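Local coordinates for protein glycoside Hydrolase (Bacteroides uniformis, PDB 5TA0) that probably hydrolyses agarose chains as a glycoside hydrolase of an agarose-degrading pathway, and binds the oligosaccharide neoagarooctaose in its alpha/beta barrel, at residues Lys119-Val122 / Val127-Tyr130; Phe145-Thr150 / Phe223-Thr228; Ala157-Gln160 / Asp165-Phe168; Glu182-Gly185 / Gly191-Lys194. One frame throughout, in Å; residues are numbered along the deposited sequence.

In the fold
Interaction 1 comes first along the chain and closes the short turn by which helix 107-123 passes into the loop before strand 134-140 of the alpha/beta barrel. Interaction 2 then opens in the long loop after that strand and closes only on helix 219-236. Nested inside it are two local closures in series: interaction 3, within the same long loop, and interaction 4, in the turn that leaves helix 170-183 for strand 197-199. None of the loops cross. In space they form two pairs: interactions 2 and 3 touch, centres about 8 Å apart, around the loop between strand 134-140 and helix 170-183, while interactions 1 and 4 touch, centres about 10 Å apart, in adjacent helix-to-strand turns.

Interaction 1 of 4, residues Lys119-Val122 / Val127-Tyr130; sequences KRYV and VHPY. With EDO (1,2-ethanediol), chain B.
Y121, in the last turn of helix 107-123, meets V127 and H128 of the following loop, so that the helix-to-strand turn of this alpha/beta barrel folds back on the helix that precedes it. The one hydrogen bond of the contact runs from H128 NE2 to Y121 O, 2.9 Å and nearly straight (162°). The carbonyl oxygen lies close to the imidazole plane. Histidine suits the place because its ring carries an N-H at the far end, long enough to reach a carbonyl on the last turn; here NE2 bears the proton.

Ring contacts come next. The Y121 and H128 planes are near parallel, 26° apart, but slid so far past one another that they hardly overlap, with centroids 5.1 Å apart; Y121 CE2 and H128 CD2 are in contact at 3.6 Å. Y121 swings out with CG anti to its backbone nitrogen (chi1 -172°), and its hydroxyl is hydrogen-bonded to E131 farther along the loop.

Apolar packing is slight: V127 CG2 rests obliquely against Y121 CE1 at 4.0 Å, the compact, beta-branched side chain of valine suiting the buried spot. At the imidazole edge, V122 O lies near the ring plane, 3.2 Å from H128 CE1.

Interaction 2 of 4, residues Phe145-Thr150 / Phe223-Thr228; sequences FYPDGT and FEFHST
F225 of helix 219-236 packs against F145, Y146 and P147, with the edge of Y146 over the face of its ring. This is an edge-to-face (T-shaped) pair: the planes stand at 71°, the centroids are 5.1 Å apart, and Y146 CD1 sits over the middle of the phenylalanine ring. With CG anti to the backbone nitrogen (chi1 172°), F225 extends straight off the helix toward the loop.

Two other residues touch that ring, F145 at its edge and P147 obliquely. F145 CE2 lies 3.6 Å from F225 CZ and completes an aromatic cluster of three. P147 and F225 point at each other from opposite directions, and the compact, apolar pyrrolidine lets P147 CD come within 3.4 Å of F225 CE1.

The loop's own bonds hold its shape. P147 is the centre of an inverse gamma turn in which D148 N donates to Y146 O (2.9 Å). D148 OD2 then accepts from both T150 N, an Asx turn, and T150 OG1 (2.6 Å), and G149 between them takes the positive phi that glycine tolerates. S172 of helix 170-183 touches both P147 and F225.

Across the interface all contacts are between carbons, so the helix is joined to the loop by burial of apolar surface and by the favourable electrostatics of a C-H edge directed at an aromatic face.

Interaction 3 of 4, residues Ala157-Gln160 / Asp165-Phe168; sequences ALSQ and DEPF. With EDO (1,2-ethanediol), chain N.
Within the long strand-to-helix loop of the barrel, between strand 134-140 and helix 170-183, S159 and E166 tie the two sides of a local excursion together, with Q160 and F168 meeting beside them. S159 OG donates to E166 OE2 at 2.7 Å, and the hydroxyl meets the carboxylate oxygen almost head-on, nearly in line with its C-O bond. The pairing of a short and a long side chain is apt: serine holds its hydroxyl close to a buried backbone, with OG anti to the backbone nitrogen (chi1 -175°), while the fully extended glutamate spans the gap. The serine oxygen also receives a weak hydrogen bond from K161 N.

The second meeting is looser. Q160 O lies in the plane of the F168 ring, at its edge, 3.7 Å from CD1, where the slightly positive ring hydrogens can face a carbonyl oxygen. A bound 1,2-ethanediol, probably from the crystallisation liquor, donates through O2 to A157 O at 2.9 Å.

Further bonds shape the excursion, T163 OG1 with E166 N and D162 OD1 with F168 N. The loop lies against helix 170-183, where S159 touches A171 and P167 O bonds to T170 OG1, while F168 packs on P147 of interaction 2 and makes a cation-pi contact with K221 of helix 219-236.

Interaction 4 of 4, residues Glu182-Gly185 / Gly191-Lys194; sequences EYFG and GEPK. With EDO (1,2-ethanediol), chain J.
G185 and E192 carry the backbone part of this contact: G185 N donates to E192 O at 2.8 Å, just after helix 170-183 ends. Glycine suits both G185 and G191 because the two backbones pass so closely, and G191 adopts angles that crowd a side chain against the preceding carbonyl. Two waters extend the backbone link. One donates to Y183 O (2.7 Å) and accepts from E192 N (2.8 Å); the other joins G185 O to K194 N in the same way.

Among the polar side chains, Y183 OH donates to E192 OE1 at 2.7 Å, meeting it on the anti side and 26° out of the carboxylate plane. The ring and the carboxylate are nearly perpendicular. A 1,2-ethanediol, probably from the crystallisation liquor, donates to both oxygens, O1 to E192 OE1 (2.7 Å) and O2 to E192 OE2 (2.9 Å), and is also held by N56. K194 folds back at chi2 (-86°), bringing NZ to I180 O, its main partner here, with a weak bond to F184 O; a lysine ammonium is well placed to meet carbonyls at a helix C terminus. A further polar atom, E192 O, lies at the edge of the F184 ring.

Apolar packing centres on F184. Y183 CD2 covers one face of its ring, and K194 CD touches F184 CB at 3.5 Å. The ring itself reaches L136 and L138. The arrangement is a helix-to-strand turn of the alpha/beta barrel, with F184 just past helix 170-183 packed on strand 134-140.

Interaction 1 of 4, residues Lys119-Val122 / Val127-Tyr130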
loop_
_atom_site.group_PDB
_atom_site.type_symbol
_atom_site.label_atom_id
_atom_site.label_comp_id
_atom_site.label_asym_id
_atom_site.label_seq_id
_atom_site.Cartn_x
_atom_site.Cartn_y
_atom_site.Cartn_z
ATOM N N LYS A 119 3.876 -32.505 2.081
ATOM C CA LYS A 119 3.689 -33.490 3.162
ATOM C C LYS A 119 3.825 -32.831 4.527
ATOM O O LYS A 119 2.993 -33.098 5.422
ATOM C CB LYS A 119 4.650 -34.677 3.005
ATOM C CG LYS A 119 4.490 -35.738 4.076
ATOM C CD LYS A 119 5.340 -36.953 3.764
ATOM C CE LYS A 119 5.387 -37.922 4.935
ATOM N NZ LYS A 119 5.870 -39.254 4.477
ATOM N N ARG A 120 4.816 -31.958 4.691
ATOM C CA ARG A 120 5.008 -31.244 5.941
ATOM C C ARG A 120 3.819 -30.344 6.259
ATOM O O ARG A 120 3.397 -30.274 7.409
ATOM C CB ARG A 120 6.305 -30.437 5.926
ATOM C CG ARG A 120 6.652 -29.843 7.278
ATOM C CD ARG A 120 8.152 -29.750 7.504
ATOM N NE ARG A 120 8.771 -28.666 6.756
ATOM C CZ ARG A 120 9.371 -28.814 5.580
ATOM N NH1 ARG A 120 9.438 -30.014 5.012
ATOM N NH2 ARG A 120 9.895 -27.758 4.969
ATOM N N TYR A 121 3.260 -29.669 5.251
ATOM C CA TYR A 121 2.060 -28.847 5.464
ATOM C C TYR A 121 0.859 -29.711 5.887
ATOM O O TYR A 121 0.150 -29.385 6.857
ATOM C CB TYR A 121 1.714 -28.001 4.217
ATOM C CG TYR A 121 0.607 -27.036 4.537
ATOM C CD1 TYR A 121 0.875 -25.755 5.009
ATOM C CD2 TYR A 121 -0.745 -27.416 4.435
ATOM C CE1 TYR A 121 -0.148 -24.911 5.355
ATOM C CE2 TYR A 121 -1.760 -26.578 4.795
ATOM C CZ TYR A 121 -1.466 -25.301 5.248
ATOM O OH TYR A 121 -2.489 -24.443 5.613
ATOM N N VAL A 122 0.657 -30.810 5.169
ATOM C CA VAL A 122 -0.428 -31.743 5.445
ATOM C C VAL A 122 -0.380 -32.275 6.880
ATOM O O VAL A 122 -1.437 -32.405 7.509
ATOM C CB VAL A 122 -0.391 -32.891 4.410
ATOM C CG1 VAL A 122 -1.215 -34.097 4.869
ATOM C CG2 VAL A 122 -0.865 -32.378 3.054
ATOM N N VAL A 127 -2.122 -25.776 12.172
ATOM C CA VAL A 127 -2.271 -24.526 11.449
ATOM C C VAL A 127 -3.499 -24.524 10.544
ATOM O O VAL A 127 -3.947 -23.465 10.139
ATOM C CB VAL A 127 -1.016 -24.155 10.631
ATOM C CG1 VAL A 127 0.259 -24.294 11.459
ATOM C CG2 VAL A 127 -0.943 -24.899 9.295
ATOM N N HIS A 128 -4.071 -25.694 10.216
ATOM C CA HIS A 128 -5.136 -25.734 9.221
ATOM C C HIS A 128 -6.368 -24.869 9.565
ATOM O O HIS A 128 -6.934 -24.236 8.683
ATOM C CB HIS A 128 -5.554 -27.171 8.915
ATOM C CG HIS A 128 -4.438 -28.002 8.359
ATOM N ND1 HIS A 128 -4.492 -29.376 8.292
ATOM C CD2 HIS A 128 -3.218 -27.659 7.875
ATOM C CE1 HIS A 128 -3.365 -29.844 7.791
ATOM N NE2 HIS A 128 -2.568 -28.821 7.529
ATOM N N PRO A 129 -6.755 -24.800 10.866
ATOM C CA PRO A 129 -7.887 -23.935 11.227
ATOM C C PRO A 129 -7.659 -22.439 10.990
ATOM O O PRO A 129 -8.627 -21.684 11.018
ATOM C CB PRO A 129 -8.099 -24.237 12.715
ATOM C CG PRO A 129 -7.587 -25.627 12.885
ATOM C CD PRO A 129 -6.358 -25.650 12.012
ATOM N N TYR A 130 -6.408 -22.028 10.765
ATOM C CA TYR A 130 -6.103 -20.625 10.494
ATOM C C TYR A 130 -6.081 -20.284 9.010
ATOM O O TYR A 130 -5.834 -19.130 8.665
ATOM C CB TYR A 130 -4.779 -20.244 11.152
ATOM C CG TYR A 130 -4.872 -20.236 12.656
ATOM C CD1 TYR A 130 -5.269 -19.095 13.326
ATOM C CD2 TYR A 130 -4.545 -21.359 13.412
ATOM C CE1 TYR A 130 -5.348 -19.066 14.706
ATOM C CE2 TYR A 130 -4.642 -21.345 14.799
ATOM C CZ TYR A 130 -5.038 -20.188 15.430
ATOM O OH TYR A 130 -5.128 -20.131 16.823
HETATM C C1 EDO B . -8.902 -19.494 15.241
HETATM O O1 EDO B . -9.723 -19.766 16.376
HETATM C C2 EDO B . -8.753 -20.771 14.442
HETATM O O2 EDO B . -9.885 -20.867 13.580
#

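Interaction 2 of 4, residues Phe145-Thr150 / Phe223-Thr228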
loop_
_atom_site.group_PDB
_atom_site.type_symbol
_atom_site.label_atom_id
_atom_site.label_comp_id
_atom_site.label_asym_id
_atom_site.label_seq_id
_atom_site.Cartn_x
_atom_site.Cartn_y
_atom_site.Cartn_z
ATOM N N PHE A 145 16.258 -16.242 -9.470
ATOM C CA PHE A 145 15.109 -16.312 -10.398
ATOM C C PHE A 145 15.317 -15.493 -11.674
ATOM O O PHE A 145 14.964 -15.957 -12.767
ATOM C CB PHE A 145 13.827 -15.865 -9.661
ATOM C CG PHE A 145 12.560 -16.009 -10.473
ATOM C CD1 PHE A 145 12.051 -17.252 -10.783
ATOM C CD2 PHE A 145 11.889 -14.897 -10.923
ATOM C CE1 PHE A 145 10.867 -17.385 -11.499
ATOM C CE2 PHE A 145 10.703 -15.030 -11.644
ATOM C CZ PHE A 145 10.200 -16.270 -11.936
ATOM N N TYR A 146 15.866 -14.280 -11.570
ATOM C CA TYR A 146 16.114 -13.472 -12.769
ATOM C C TYR A 146 17.312 -14.086 -13.508
ATOM O O TYR A 146 18.349 -14.275 -12.908
ATOM C CB TYR A 146 16.427 -12.020 -12.471
ATOM C CG TYR A 146 16.352 -11.137 -13.688
ATOM C CD1 TYR A 146 15.145 -10.928 -14.341
ATOM C CD2 TYR A 146 17.476 -10.515 -14.222
ATOM C CE1 TYR A 146 15.056 -10.103 -15.452
ATOM C CE2 TYR A 146 17.374 -9.674 -15.325
ATOM C CZ TYR A 146 16.157 -9.485 -15.935
ATOM O OH TYR A 146 16.028 -8.667 -17.038
ATOM N N PRO A 147 17.135 -14.437 -14.786
ATOM C CA PRO A 147 18.170 -15.249 -15.445
ATOM C C PRO A 147 19.309 -14.402 -15.994
ATOM O O PRO A 147 19.366 -14.123 -17.190
ATOM C CB PRO A 147 17.375 -16.014 -16.514
ATOM C CG PRO A 147 16.214 -15.141 -16.821
ATOM C CD PRO A 147 15.895 -14.371 -15.582
ATOM N N ASP A 148 20.202 -13.990 -15.090
ATOM C CA ASP A 148 21.379 -13.165 -15.399
ATOM C C ASP A 148 22.681 -13.960 -15.321
ATOM O O ASP A 148 23.756 -13.376 -15.283
ATOM C CB ASP A 148 21.441 -11.954 -14.465
ATOM C CG ASP A 148 21.607 -12.333 -13.004
ATOM O OD1 ASP A 148 21.571 -11.428 -12.141
ATOM O OD2 ASP A 148 21.742 -13.531 -12.667
ATOM N N GLY A 149 22.592 -15.288 -15.265
ATOM C CA GLY A 149 23.774 -16.145 -15.145
ATOM C C GLY A 149 24.075 -16.567 -13.705
ATOM O O GLY A 149 25.001 -17.343 -13.491
ATOM N N THR A 150 23.343 -16.077 -12.710
ATOM C CA THR A 150 23.603 -16.466 -11.319
ATOM C C THR A 150 23.283 -17.944 -11.124
ATOM O O THR A 150 22.167 -18.408 -11.437
ATOM C CB THR A 150 22.780 -15.649 -10.332
ATOM O OG1 THR A 150 23.056 -14.254 -10.516
ATOM C CG2 THR A 150 23.108 -16.032 -8.880
ATOM N N PHE A 223 10.793 -5.903 -18.244
ATOM C CA PHE A 223 9.348 -5.795 -18.496
ATOM C C PHE A 223 8.829 -6.911 -19.404
ATOM O O PHE A 223 7.769 -7.502 -19.131
ATOM C CB PHE A 223 9.018 -4.378 -18.993
ATOM C CG PHE A 223 9.429 -3.297 -18.051
ATOM C CD1 PHE A 223 9.508 -3.508 -16.667
ATOM C CD2 PHE A 223 9.752 -2.027 -18.524
ATOM C CE1 PHE A 223 9.874 -2.505 -15.815
ATOM C CE2 PHE A 223 10.118 -1.014 -17.665
ATOM C CZ PHE A 223 10.183 -1.252 -16.296
ATOM N N GLU A 224 9.578 -7.208 -20.484
ATOM C CA GLU A 224 9.246 -8.326 -21.380
ATOM C C GLU A 224 9.180 -9.620 -20.571
ATOM O O GLU A 224 8.249 -10.409 -20.739
ATOM C CB GLU A 224 10.268 -8.510 -22.541
ATOM C CG GLU A 224 10.133 -7.548 -23.733
ATOM C CD GLU A 224 11.136 -7.763 -24.885
ATOM O OE1 GLU A 224 11.655 -8.886 -25.058
ATOM O OE2 GLU A 224 11.406 -6.758 -25.556
ATOM N N PHE A 225 10.175 -9.828 -19.698
ATOM C CA PHE A 225 10.230 -11.005 -18.814
ATOM C C PHE A 225 8.919 -11.211 -18.057
ATOM O O PHE A 225 8.469 -12.336 -17.907
ATOM C CB PHE A 225 11.434 -10.811 -17.889
ATOM C CG PHE A 225 11.597 -11.800 -16.764
ATOM C CD1 PHE A 225 12.309 -12.971 -16.963
ATOM C CD2 PHE A 225 11.187 -11.499 -15.479
ATOM C CE1 PHE A 225 12.534 -13.848 -15.922
ATOM C CE2 PHE A 225 11.432 -12.366 -14.441
ATOM C CZ PHE A 225 12.108 -13.539 -14.659
ATOM N N HIS A 226 8.283 -10.138 -17.613
ATOM C CA HIS A 226 7.022 -10.269 -16.908
ATOM C C HIS A 226 5.925 -10.930 -17.758
ATOM O O HIS A 226 5.182 -11.762 -17.255
ATOM C CB HIS A 226 6.521 -8.919 -16.384
ATOM C CG HIS A 226 7.169 -8.498 -15.099
ATOM N ND1 HIS A 226 8.480 -8.102 -14.996
ATOM C CD2 HIS A 226 6.671 -8.439 -13.844
ATOM C CE1 HIS A 226 8.764 -7.831 -13.733
ATOM N NE2 HIS A 226 7.676 -8.003 -13.013
ATOM N N SER A 227 5.806 -10.560 -19.025
ATOM C CA SER A 227 4.810 -11.212 -19.898
ATOM C C SER A 227 5.101 -12.699 -20.038
ATOM O O SER A 227 4.202 -13.524 -19.977
ATOM C CB SER A 227 4.804 -10.564 -21.266
ATOM O OG SER A 227 4.341 -9.217 -21.193
ATOM N N THR A 228 6.383 -13.034 -20.191
ATOM C CA THR A 228 6.763 -14.436 -20.337
ATOM C C THR A 228 6.486 -15.227 -19.060
ATOM O O THR A 228 5.967 -16.347 -19.111
ATOM C CB THR A 228 8.215 -14.517 -20.784
ATOM O OG1 THR A 228 8.304 -13.896 -22.089
ATOM C CG2 THR A 228 8.711 -15.976 -20.871
#

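Interaction 3 of 4, residues Ala157-Gln160 / Asp165-Phe168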
loop_
_atom_site.group_PDB
_atom_site.type_symbol
_atom_site.label_atom_id
_atom_site.label_comp_id
_atom_site.label_asym_id
_atom_site.label_seq_id
_atom_site.Cartn_x
_atom_site.Cartn_y
_atom_site.Cartn_z
ATOM N N ALA A 157 22.652 -22.319 -13.806
ATOM C CA ALA A 157 21.933 -21.041 -13.924
ATOM C C ALA A 157 20.688 -21.200 -14.792
ATOM O O ALA A 157 20.726 -21.914 -15.801
ATOM C CB ALA A 157 22.834 -19.993 -14.543
ATOM N N LEU A 158 19.592 -20.528 -14.421
ATOM C CA LEU A 158 18.402 -20.556 -15.244
ATOM C C LEU A 158 18.717 -20.046 -16.659
ATOM O O LEU A 158 19.501 -19.115 -16.847
ATOM C CB LEU A 158 17.272 -19.755 -14.603
ATOM C CG LEU A 158 16.543 -20.468 -13.457
ATOM C CD1 LEU A 158 15.804 -19.512 -12.560
ATOM C CD2 LEU A 158 15.601 -21.552 -13.972
ATOM N N SER A 159 18.085 -20.649 -17.658
ATOM C CA SER A 159 18.332 -20.333 -19.043
ATOM C C SER A 159 18.241 -18.852 -19.345
ATOM O O SER A 159 17.272 -18.213 -18.941
ATOM C CB SER A 159 17.339 -21.067 -19.934
ATOM O OG SER A 159 17.685 -20.815 -21.283
ATOM N N GLN A 160 19.232 -18.320 -20.060
ATOM C CA GLN A 160 19.255 -16.898 -20.454
ATOM C C GLN A 160 18.814 -16.673 -21.897
ATOM O O GLN A 160 18.839 -15.546 -22.381
ATOM C CB GLN A 160 20.646 -16.318 -20.265
ATOM C CG GLN A 160 21.147 -16.439 -18.843
ATOM C CD GLN A 160 22.535 -15.885 -18.684
ATOM O OE1 GLN A 160 23.494 -16.644 -18.557
ATOM N NE2 GLN A 160 22.651 -14.567 -18.705
ATOM N N ASP A 165 11.113 -19.376 -29.944
ATOM C CA ASP A 165 10.467 -20.484 -29.234
ATOM C C ASP A 165 10.740 -20.472 -27.730
ATOM O O ASP A 165 9.972 -21.066 -26.979
ATOM C CB ASP A 165 10.902 -21.840 -29.803
ATOM C CG ASP A 165 10.381 -22.088 -31.213
ATOM O OD1 ASP A 165 9.286 -21.589 -31.568
ATOM O OD2 ASP A 165 11.084 -22.808 -31.953
ATOM N N GLU A 166 11.823 -19.811 -27.310
ATOM C CA GLU A 166 12.195 -19.739 -25.888
ATOM C C GLU A 166 12.471 -18.283 -25.528
ATOM O O GLU A 166 13.620 -17.875 -25.391
ATOM C CB GLU A 166 13.392 -20.634 -25.593
ATOM C CG GLU A 166 13.630 -20.813 -24.103
ATOM C CD GLU A 166 14.883 -21.571 -23.756
ATOM O OE1 GLU A 166 15.334 -22.417 -24.551
ATOM O OE2 GLU A 166 15.451 -21.332 -22.671
ATOM N N PRO A 167 11.401 -17.488 -25.361
ATOM C CA PRO A 167 11.599 -16.091 -25.002
ATOM C C PRO A 167 12.215 -15.955 -23.617
ATOM O O PRO A 167 12.076 -16.844 -22.778
ATOM C CB PRO A 167 10.184 -15.488 -25.038
ATOM C CG PRO A 167 9.284 -16.638 -24.983
ATOM C CD PRO A 167 9.983 -17.774 -25.655
ATOM N N PHE A 168 12.901 -14.848 -23.409
ATOM C CA PHE A 168 13.621 -14.609 -22.150
ATOM C C PHE A 168 12.740 -14.807 -20.931
ATOM O O PHE A 168 11.699 -14.189 -20.787
ATOM C CB PHE A 168 14.158 -13.198 -22.157
ATOM C CG PHE A 168 15.010 -12.875 -20.980
ATOM C CD1 PHE A 168 16.252 -13.464 -20.843
ATOM C CD2 PHE A 168 14.588 -11.942 -20.021
ATOM C CE1 PHE A 168 17.052 -13.156 -19.774
ATOM C CE2 PHE A 168 15.390 -11.644 -18.944
ATOM C CZ PHE A 168 16.619 -12.231 -18.833
HETATM C C1 EDO N . 22.053 -22.836 -19.555
HETATM O O1 EDO N . 22.995 -23.837 -19.838
HETATM C C2 EDO N . 22.734 -21.828 -18.662
HETATM O O2 EDO N . 21.785 -20.835 -18.324
#

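Interaction 4 of 4, residues Glu182-Gly185 / Gly191-Lys194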
loop_
_atom_site.group_PDB
_atom_site.type_symbol
_atom_site.label_atom_id
_atom_site.label_comp_id
_atom_site.label_asym_id
_atom_site.label_seq_id
_atom_site.Cartn_x
_atom_site.Cartn_y
_atom_site.Cartn_z
ATOM N N GLU A 182 2.738 -28.019 -8.212
ATOM C CA GLU A 182 3.221 -29.184 -7.453
ATOM C C GLU A 182 3.065 -29.012 -5.948
ATOM O O GLU A 182 2.692 -29.955 -5.237
ATOM C CB GLU A 182 4.697 -29.485 -7.769
ATOM C CG GLU A 182 5.023 -29.854 -9.221
ATOM C CD GLU A 182 4.591 -31.227 -9.656
ATOM O OE1 GLU A 182 3.953 -31.970 -8.882
ATOM O OE2 GLU A 182 4.927 -31.549 -10.821
ATOM N N TYR A 183 3.333 -27.827 -5.426
ATOM C CA TYR A 183 3.319 -27.636 -3.983
ATOM C C TYR A 183 1.907 -27.424 -3.406
ATOM O O TYR A 183 1.563 -28.036 -2.392
ATOM C CB TYR A 183 4.224 -26.444 -3.596
ATOM C CG TYR A 183 4.078 -26.111 -2.126
ATOM C CD1 TYR A 183 4.393 -27.051 -1.152
ATOM C CD2 TYR A 183 3.530 -24.894 -1.707
ATOM C CE1 TYR A 183 4.201 -26.789 0.187
ATOM C CE2 TYR A 183 3.340 -24.617 -0.356
ATOM C CZ TYR A 183 3.679 -25.578 0.592
ATOM O OH TYR A 183 3.461 -25.374 1.937
ATOM N N PHE A 184 1.093 -26.568 -4.001
ATOM C CA PHE A 184 -0.186 -26.144 -3.372
ATOM C C PHE A 184 -1.300 -27.156 -3.617
ATOM O O PHE A 184 -1.342 -27.818 -4.653
ATOM C CB PHE A 184 -0.606 -24.764 -3.870
ATOM C CG PHE A 184 0.355 -23.653 -3.481
ATOM C CD1 PHE A 184 0.331 -23.094 -2.206
ATOM C CD2 PHE A 184 1.314 -23.211 -4.388
ATOM C CE1 PHE A 184 1.223 -22.082 -1.868
ATOM C CE2 PHE A 184 2.220 -22.231 -4.047
ATOM C CZ PHE A 184 2.156 -21.652 -2.792
ATOM N N GLY A 185 -2.213 -27.228 -2.664
ATOM C CA GLY A 185 -3.441 -28.021 -2.797
ATOM C C GLY A 185 -4.655 -27.156 -2.621
ATOM O O GLY A 185 -4.710 -26.043 -3.121
ATOM N N GLY A 191 -3.175 -30.110 1.195
ATOM C CA GLY A 191 -2.046 -29.217 0.937
ATOM C C GLY A 191 -2.426 -27.766 1.141
ATOM O O GLY A 191 -3.583 -27.428 1.328
ATOM N N GLU A 192 -1.411 -26.901 1.124
ATOM C CA GLU A 192 -1.621 -25.474 1.370
ATOM C C GLU A 192 -2.504 -24.864 0.283
ATOM O O GLU A 192 -2.294 -25.116 -0.888
ATOM C CB GLU A 192 -0.262 -24.777 1.394
ATOM C CG GLU A 192 -0.375 -23.296 1.714
ATOM C CD GLU A 192 0.956 -22.605 1.903
ATOM O OE1 GLU A 192 1.943 -23.226 2.316
ATOM O OE2 GLU A 192 0.990 -21.361 1.679
ATOM N N PRO A 193 -3.483 -24.035 0.643
ATOM C CA PRO A 193 -4.260 -23.370 -0.383
ATOM C C PRO A 193 -3.427 -22.591 -1.398
ATOM O O PRO A 193 -2.388 -22.019 -1.058
ATOM C CB PRO A 193 -5.164 -22.427 0.420
ATOM C CG PRO A 193 -5.297 -23.128 1.731
ATOM C CD PRO A 193 -3.970 -23.713 1.999
ATOM N N LYS A 194 -3.869 -22.575 -2.644
ATOM C CA LYS A 194 -3.186 -21.819 -3.689
ATOM C C LYS A 194 -3.075 -20.345 -3.296
ATOM O O LYS A 194 -3.937 -19.797 -2.610
ATOM C CB LYS A 194 -3.927 -21.919 -5.028
ATOM C CG LYS A 194 -3.995 -23.313 -5.616
ATOM C CD LYS A 194 -2.775 -23.651 -6.437
ATOM C CE LYS A 194 -2.757 -25.161 -6.694
ATOM N NZ LYS A 194 -1.550 -25.664 -7.384
HETATM C C1 EDO J . 5.072 -21.309 2.475
HETATM O O1 EDO J . 4.099 -21.882 3.340
HETATM C C2 EDO J . 4.408 -20.263 1.617
HETATM O O2 EDO J . 3.602 -20.869 0.608
HETATM O O HOH W 1 1.146 -27.793 0.312
HETATM O O HOH W 2 -6.466 -23.776 -3.274
#